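Local coordinates for WGR domain-containing protein (Bacteroides fragilis, PDB 2RA8), which is of unknown function but joins an N-terminal WGR domain, a module found in nucleic-acid-binding proteins, to a leucine-rich-repeat domain, at residues K180-N183 / N184-I187; N240-R243 / P244-S247; E263-N266 / V267-E270; S275-L278 / P279-E282. All blocks are in the same frame, centred on the assembly; numbering follows the deposited sequence.

Interaction 1: residues K180-N183 / N184-I187; sequences KGTN and NLSI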
# COMPACT_ATOMS: atom_id res chain seq x y z
N LYS A 180 1.99 -1.46 17.84
CA LYS A 180 2.92 -1.88 16.79
C LYS A 180 4.32 -1.56 17.27
O LYS A 180 4.59 -0.42 17.64
CB LYS A 180 2.63 -1.13 15.49
CG LYS A 180 3.58 -1.46 14.34
CD LYS A 180 3.13 -0.75 13.06
CE LYS A 180 4.13 -0.98 11.93
NZ LYS A 180 3.64 -0.46 10.63
N GLY A 181 5.20 -2.56 17.27
CA GLY A 181 6.57 -2.37 17.75
C GLY A 181 6.61 -3.00 19.13
O GLY A 181 5.73 -2.73 19.95
N THR A 182 7.60 -3.84 19.41
CA THR A 182 7.65 -4.50 20.71
C THR A 182 8.94 -4.43 21.51
O THR A 182 9.02 -5.02 22.59
CB THR A 182 7.26 -5.98 20.55
OG1 THR A 182 8.05 -6.57 19.52
CG2 THR A 182 5.78 -6.10 20.19
N ASN A 183 9.94 -3.73 21.00
CA ASN A 183 11.20 -3.59 21.74
C ASN A 183 10.97 -2.94 23.09
O ASN A 183 10.52 -1.79 23.17
CB ASN A 183 12.21 -2.73 20.95
CG ASN A 183 12.74 -3.43 19.70
OD1 ASN A 183 13.48 -2.83 18.92
ND2 ASN A 183 12.37 -4.69 19.52
N ASN A 184 11.29 -3.66 24.17
CA ASN A 184 11.13 -3.15 25.53
C ASN A 184 9.70 -2.80 25.86
O ASN A 184 9.44 -1.89 26.66
CB ASN A 184 12.00 -1.89 25.73
CG ASN A 184 13.48 -2.18 25.63
OD1 ASN A 184 14.25 -1.40 25.06
ND2 ASN A 184 13.91 -3.31 26.21
N LEU A 185 8.75 -3.51 25.26
CA LEU A 185 7.34 -3.25 25.51
C LEU A 185 6.81 -4.08 26.65
O LEU A 185 7.25 -5.20 26.88
CB LEU A 185 6.51 -3.57 24.24
CG LEU A 185 4.99 -3.65 24.42
CD1 LEU A 185 4.44 -2.28 24.81
CD2 LEU A 185 4.33 -4.14 23.15
N SER A 186 5.85 -3.51 27.37
CA SER A 186 5.21 -4.23 28.47
C SER A 186 3.84 -3.62 28.64
O SER A 186 3.65 -2.45 28.32
CB SER A 186 6.00 -4.11 29.77
OG SER A 186 5.42 -4.92 30.77
N ILE A 187 2.89 -4.40 29.13
CA ILE A 187 1.53 -3.91 29.35
C ILE A 187 1.07 -4.30 30.73
O ILE A 187 -0.08 -4.10 31.10
CB ILE A 187 0.53 -4.47 28.31
CG1 ILE A 187 0.51 -5.99 28.38
CG2 ILE A 187 0.91 -3.97 26.92
CD1 ILE A 187 -0.58 -6.61 27.53

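Interaction 2: residues N240-R243 / P244-S247; sequences NVFR and PLFS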
# COMPACT_ATOMS: atom_id res chain seq x y z
N ASN A 240 5.72 -22.88 22.15
CA ASN A 240 4.84 -23.43 23.18
C ASN A 240 4.33 -22.40 24.14
O ASN A 240 3.40 -22.66 24.92
CB ASN A 240 5.55 -24.56 23.95
CG ASN A 240 5.70 -25.83 23.13
OD1 ASN A 240 4.73 -26.30 22.52
ND2 ASN A 240 6.90 -26.40 23.11
N VAL A 241 4.92 -21.22 24.09
CA VAL A 241 4.53 -20.12 24.96
C VAL A 241 3.11 -19.67 24.70
O VAL A 241 2.39 -19.27 25.62
CB VAL A 241 5.50 -18.93 24.78
CG1 VAL A 241 5.40 -18.40 23.36
CG2 VAL A 241 5.20 -17.84 25.79
N PHE A 242 2.70 -19.76 23.44
CA PHE A 242 1.36 -19.33 23.05
C PHE A 242 0.26 -20.31 23.45
O PHE A 242 -0.89 -19.92 23.67
CB PHE A 242 1.32 -19.12 21.53
CG PHE A 242 2.28 -18.08 21.04
CD1 PHE A 242 2.14 -16.75 21.39
CD2 PHE A 242 3.33 -18.44 20.20
CE1 PHE A 242 3.03 -15.78 20.92
CE2 PHE A 242 4.22 -17.49 19.73
CZ PHE A 242 4.07 -16.16 20.09
N ARG A 243 0.62 -21.58 23.58
CA ARG A 243 -0.35 -22.61 23.89
C ARG A 243 -1.33 -22.32 25.01
O ARG A 243 -2.53 -22.52 24.85
CB ARG A 243 0.37 -23.95 24.15
CG ARG A 243 1.02 -24.56 22.89
CD ARG A 243 1.59 -25.97 23.14
NE ARG A 243 1.13 -26.93 22.14
CZ ARG A 243 1.74 -27.16 20.98
NH1 ARG A 243 2.86 -26.52 20.66
NH2 ARG A 243 1.23 -28.04 20.13
N PRO A 244 -0.86 -21.83 26.17
CA PRO A 244 -1.81 -21.54 27.25
C PRO A 244 -2.89 -20.53 26.91
O PRO A 244 -3.91 -20.46 27.60
CB PRO A 244 -0.91 -21.07 28.39
CG PRO A 244 0.35 -21.85 28.16
CD PRO A 244 0.53 -21.73 26.66
N LEU A 245 -2.68 -19.74 25.85
CA LEU A 245 -3.65 -18.74 25.41
C LEU A 245 -4.90 -19.38 24.85
O LEU A 245 -5.98 -18.80 24.88
CB LEU A 245 -3.05 -17.84 24.33
CG LEU A 245 -1.91 -16.91 24.73
CD1 LEU A 245 -1.18 -16.42 23.48
CD2 LEU A 245 -2.47 -15.73 25.51
N PHE A 246 -4.74 -20.59 24.32
CA PHE A 246 -5.85 -21.32 23.73
C PHE A 246 -6.68 -21.99 24.82
O PHE A 246 -6.77 -23.22 24.87
CB PHE A 246 -5.30 -22.38 22.75
CG PHE A 246 -4.64 -21.79 21.52
CD1 PHE A 246 -5.26 -21.91 20.27
CD2 PHE A 246 -3.41 -21.16 21.60
CE1 PHE A 246 -4.65 -21.40 19.11
CE2 PHE A 246 -2.79 -20.66 20.45
CZ PHE A 246 -3.41 -20.78 19.21
N SER A 247 -7.29 -21.19 25.68
CA SER A 247 -8.09 -21.72 26.78
C SER A 247 -9.39 -20.99 26.97
O SER A 247 -9.41 -19.77 27.19
CB SER A 247 -7.28 -21.65 28.07
OG SER A 247 -8.11 -21.79 29.21
O HOH W 1 -4.39 -24.51 26.11

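Interaction 3: residues E263-N266 / V267-E270; sequences EEQN and VVVE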
# COMPACT_ATOMS: atom_id res chain seq x y z
N GLU A 263 7.04 -18.32 11.45
CA GLU A 263 7.73 -19.24 10.54
C GLU A 263 7.12 -20.61 10.69
O GLU A 263 6.98 -21.35 9.73
CB GLU A 263 9.22 -19.31 10.87
CG GLU A 263 10.09 -18.45 9.97
CD GLU A 263 11.56 -18.53 10.33
OE1 GLU A 263 12.08 -19.65 10.49
OE2 GLU A 263 12.20 -17.46 10.45
N GLU A 264 6.74 -20.94 11.92
CA GLU A 264 6.11 -22.23 12.20
C GLU A 264 4.62 -22.04 12.28
O GLU A 264 3.98 -22.33 13.30
CB GLU A 264 6.63 -22.81 13.52
CG GLU A 264 8.13 -23.08 13.51
CD GLU A 264 8.63 -23.69 14.81
OE1 GLU A 264 8.18 -24.81 15.15
OE2 GLU A 264 9.47 -23.06 15.48
N GLN A 265 4.04 -21.54 11.19
CA GLN A 265 2.61 -21.28 11.14
C GLN A 265 1.77 -22.54 11.19
O GLN A 265 0.65 -22.52 11.72
CB GLN A 265 2.26 -20.48 9.87
CG GLN A 265 0.84 -19.90 9.88
CD GLN A 265 0.64 -18.88 11.00
OE1 GLN A 265 -0.27 -19.00 11.82
NE2 GLN A 265 1.51 -17.87 11.04
N ASN A 266 2.29 -23.65 10.67
CA ASN A 266 1.53 -24.90 10.66
C ASN A 266 1.26 -25.38 12.06
O ASN A 266 0.22 -25.99 12.32
CB ASN A 266 2.28 -26.01 9.90
CG ASN A 266 2.58 -25.65 8.45
OD1 ASN A 266 1.80 -24.94 7.78
ND2 ASN A 266 3.69 -26.15 7.94
N VAL A 267 2.19 -25.10 12.97
CA VAL A 267 2.03 -25.53 14.36
C VAL A 267 0.82 -24.88 14.98
O VAL A 267 0.10 -25.51 15.77
CB VAL A 267 3.27 -25.17 15.20
CG1 VAL A 267 3.22 -25.92 16.52
CG2 VAL A 267 4.54 -25.50 14.45
N VAL A 268 0.60 -23.62 14.61
CA VAL A 268 -0.54 -22.85 15.13
C VAL A 268 -1.83 -23.54 14.79
O VAL A 268 -2.79 -23.52 15.58
CB VAL A 268 -0.51 -21.39 14.58
CG1 VAL A 268 -1.70 -20.59 15.11
CG2 VAL A 268 0.79 -20.70 14.98
N VAL A 269 -1.88 -24.16 13.62
CA VAL A 269 -3.08 -24.88 13.21
C VAL A 269 -3.34 -25.99 14.21
O VAL A 269 -4.48 -26.22 14.60
CB VAL A 269 -2.91 -25.48 11.80
CG1 VAL A 269 -4.17 -26.25 11.41
CG2 VAL A 269 -2.62 -24.38 10.80
N GLU A 270 -2.28 -26.68 14.62
CA GLU A 270 -2.41 -27.77 15.57
C GLU A 270 -2.96 -27.25 16.89
O GLU A 270 -3.85 -27.86 17.49
CB GLU A 270 -1.04 -28.42 15.81
CG GLU A 270 -1.10 -29.66 16.68
CD GLU A 270 0.27 -30.09 17.20
OE1 GLU A 270 1.17 -30.31 16.36
OE2 GLU A 270 0.43 -30.22 18.44

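Interaction 4: residues S275-L278 / P279-E282; sequences SDIL and PQLE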
# COMPACT_ATOMS: atom_id res chain seq x y z
N SER A 275 -7.28 -27.37 20.93
CA SER A 275 -7.74 -26.50 22.02
C SER A 275 -9.20 -26.60 22.39
O SER A 275 -10.05 -26.96 21.56
CB SER A 275 -7.40 -25.05 21.68
OG SER A 275 -7.83 -24.16 22.70
N ASP A 276 -9.51 -26.25 23.63
CA ASP A 276 -10.89 -26.28 24.09
C ASP A 276 -11.56 -24.96 23.79
O ASP A 276 -12.76 -24.81 23.98
CB ASP A 276 -10.95 -26.60 25.59
CG ASP A 276 -10.45 -25.45 26.46
OD1 ASP A 276 -9.77 -24.55 25.93
OD2 ASP A 276 -10.74 -25.48 27.67
N ILE A 277 -10.78 -23.99 23.31
CA ILE A 277 -11.33 -22.68 22.99
C ILE A 277 -11.95 -22.68 21.61
O ILE A 277 -12.91 -21.95 21.36
CB ILE A 277 -10.23 -21.56 23.09
CG1 ILE A 277 -10.90 -20.17 23.13
CG2 ILE A 277 -9.27 -21.63 21.89
CD1 ILE A 277 -9.98 -19.05 23.60
N LEU A 278 -11.44 -23.52 20.71
CA LEU A 278 -11.94 -23.59 19.33
C LEU A 278 -13.45 -23.65 19.15
O LEU A 278 -14.00 -22.95 18.30
CB LEU A 278 -11.30 -24.78 18.59
CG LEU A 278 -11.74 -25.02 17.13
CD1 LEU A 278 -11.49 -23.77 16.29
CD2 LEU A 278 -10.98 -26.20 16.56
N PRO A 279 -14.15 -24.48 19.94
CA PRO A 279 -15.61 -24.55 19.78
C PRO A 279 -16.37 -23.23 19.86
O PRO A 279 -17.40 -23.08 19.21
CB PRO A 279 -16.02 -25.50 20.89
CG PRO A 279 -14.87 -26.46 20.94
CD PRO A 279 -13.67 -25.53 20.86
N GLN A 280 -15.86 -22.27 20.64
CA GLN A 280 -16.54 -20.98 20.78
C GLN A 280 -16.14 -19.92 19.77
O GLN A 280 -16.85 -18.93 19.59
CB GLN A 280 -16.27 -20.40 22.17
CG GLN A 280 -14.86 -19.85 22.33
CD GLN A 280 -14.54 -19.45 23.76
OE1 GLN A 280 -14.66 -20.26 24.68
NE2 GLN A 280 -14.14 -18.20 23.95
N LEU A 281 -15.00 -20.11 19.12
CA LEU A 281 -14.50 -19.14 18.14
C LEU A 281 -15.31 -18.98 16.90
O LEU A 281 -15.96 -19.90 16.43
CB LEU A 281 -13.07 -19.48 17.72
CG LEU A 281 -11.98 -19.46 18.79
CD1 LEU A 281 -10.64 -19.84 18.16
CD2 LEU A 281 -11.90 -18.07 19.39
N GLU A 282 -15.26 -17.77 16.34
CA GLU A 282 -15.95 -17.49 15.09
C GLU A 282 -14.87 -17.39 14.04
O GLU A 282 -15.07 -17.76 12.89
CB GLU A 282 -16.68 -16.15 15.14
CG GLU A 282 -17.72 -16.03 16.23
CD GLU A 282 -18.56 -14.77 16.09
OE1 GLU A 282 -18.00 -13.70 15.81
OE2 GLU A 282 -19.80 -14.86 16.27
O HOH W 2 -15.04 -23.13 23.52

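Interaction 1: residues K180-N183 / N184-I187
The flat carbonyl group of T182 is approached by L185 from above its plane rather than within it: L185 N donates to T182 O over 3.1 Å, standing 57° out of the carbonyl plane. At the tip of the turn the side chain of N184 leaves beside the peptide that joins N183 to N184, with N184 CG 3.7 Å from N183 C. That peptide is the central one of a type II beta turn running from T182 to L185. N183 takes an extended backbone shape at the second position of the turn, while N184 has the positive phi of 61° that the third position requires, a conformation asparagine tolerates well. The turn reverses the chain just after strand 176-180 of the parallel sheet in the leucine-rich-repeat domain, and G181, also with positive phi, leads into it. The L185 side chain folds back over the incoming chain. Its CG is anti to the backbone N (chi1 167°), which carries CD2 to within 3.8 Å of T182 CG2 and equally near G181 O, and the two side chains cross obliquely. L185 CB sits 3.3 Å from T182 O, on the carbonyl already used by the amide. The other branch of T182, OG1, is turned to S202 and hydrogen-bonds its OG, whereas L185 rests on I179 of strand 176-180. G181 O accepts a hydrogen bond from Q161 NE2, and S186 OG is hydrogen-bonded to D212 OD2.

Interaction 2: residues N240-R243 / P244-S247
L245 lies against the residue three places before it from the root of its side chain to the tip. L245 CB is 3.1 Å from F242 O, the carbonyl that also receives L245 N at 2.8 Å with an N-H...O angle of 150°. CG hangs anti to its own carbonyl carbon (chi1 -67°), on the amide side of the residue, and therefore passes 3.4 Å from F242 O as well. Beyond it CD1 reaches the ring of F242 at its edge and in its plane, 3.9 Å from F242 CD1, the two side chains running side by side in the same direction. One face of that ring is covered by V241 CG1, 3.7 Å above its centre. L245 goes on to touch L214 of helix 207-215. The next step repeats the pattern: F246 N donates to R243 O, and F246 presents a ring edge to the previous carbonyl, with CD2 3.5 Å from F242 O. On the outer side P244 packs its CD 3.3 Å from V241 O, and R243 forms a salt bridge with E270, its bond to N240 OD1 being weak. The successive three-residue bonds make a short 3-10 turn, which an inverse gamma turn centred on F246 brings to a close; this is consistent with the short 3-10 turns by which leucine-rich-repeat proteins often build the convex face opposite their parallel sheet.

Interaction 3: residues E263-N266 / V267-E270
V268 and V269 form the tight side of this first helical turn, each pressing its branched carbon on the carbonyl three residues back. V268 CB stands 3.3 Å from Q265 O, and V269 CB is 3.2 Å from N266 O, with V269 CG2 at 3.6 Å from the same oxygen. Both valines are buried. The backbone bonds beside them are nevertheless poor, as expected where a helix is only beginning: V268 N reaches Q265 O weakly, and N266 O is shared between V269 N at 3.1 Å and E270 N at 3.5 Å, taking part in both a 3-10 type and an alpha type bond, each weak. The solvent side belongs to E264, which is exposed, and V267, which is partly so, although they still touch. These two side chains run alongside each other, pointing the same way. V267 CG1 is anti to the backbone N (chi1 -166°), which puts CG2 beside that N and directs it back at E264, 3.5 Å from E264 CB. Beyond CG the E264 chain is extended and runs past the valine, with OE1 3.8 Å from V267 CG2. Other polar ends find partners farther off: N266 ND2 donates to T292 OG1, and E270 forms a salt bridge with R243, which probably eases the closeness of the E274 carboxylate. Helix 265-274 is the crossover between strands 256-260 and 283-285 in a beta-alpha-beta unit of the leucine-rich-repeat domain; V269 packs on L298 and L299 of helix 293-300, the next helix along, and V268 meets M239 in the connection between strands 223-227 and 256-260.

Interaction 4: residues S275-L278 / P279-E282
Q280 N donates to I277 O across 3.1 Å, with an N-H...O angle of 147° and the donor above the carbonyl plane. A straighter bond opens the segment: I277 N points at S275 OG, 3.0 Å away at 169°, and defines an ST turn. Together they shape the loop that leaves helix 265-274 and enters strand 283-285, within a beta-alpha-beta unit of the leucine-rich-repeat domain. S275 OG is also hydrogen-bonded to F246 O, and D276 forms a salt bridge with K248, tying the start of the loop to the connection that runs between strands 223-227 and 256-260. The amide of Q280 is held by the same neighbourhood, NE2 donating to the carbonyls of F251 and L254, while a water stands 2.9 Å from D276 O and close to Q280 OE1. To reach there the Q280 chain starts with CG wedged between its backbone N and carbonyl carbon (chi1 74°), which brings CG to 3.0 Å from I277 O, a close approach. Past that point the chain is extended, and Q280 CD passes 3.8 Å from I277 CG1. The packing continues inward with L281, buried like I277 and L278. L281 CD1 lies 4.4 Å from both I277 CG2 and L278 CD1, a light touch between methyl groups, and the side chain goes on to meet L309. P279, by contrast, is exposed; its ring is seated by D276 O and by L278, whose CB is only 3.4 Å from P279 CD, nearer than ordinary carbon contact.

In the fold
Interaction 1 stands apart from the others, its centre about 19 Å from that of interaction 2. It is also the most buried: a type II beta turn just after strand 176-180. Interactions 2, 3 and 4 are partly buried and cluster on one side of the chain's centre. Interaction 2, in the loop before strand 256-260, links the other two, through the R243 to E270 salt bridge to interaction 3 and through F246 O and S275 OG to interaction 4. Interactions 3 and 4 frame the same crossover, the former at the start of helix 265-274 and the latter in the loop beyond its end, yet do not touch. Proline-bearing turns mark 240-247 and 275-282, whereas valines line the helix start.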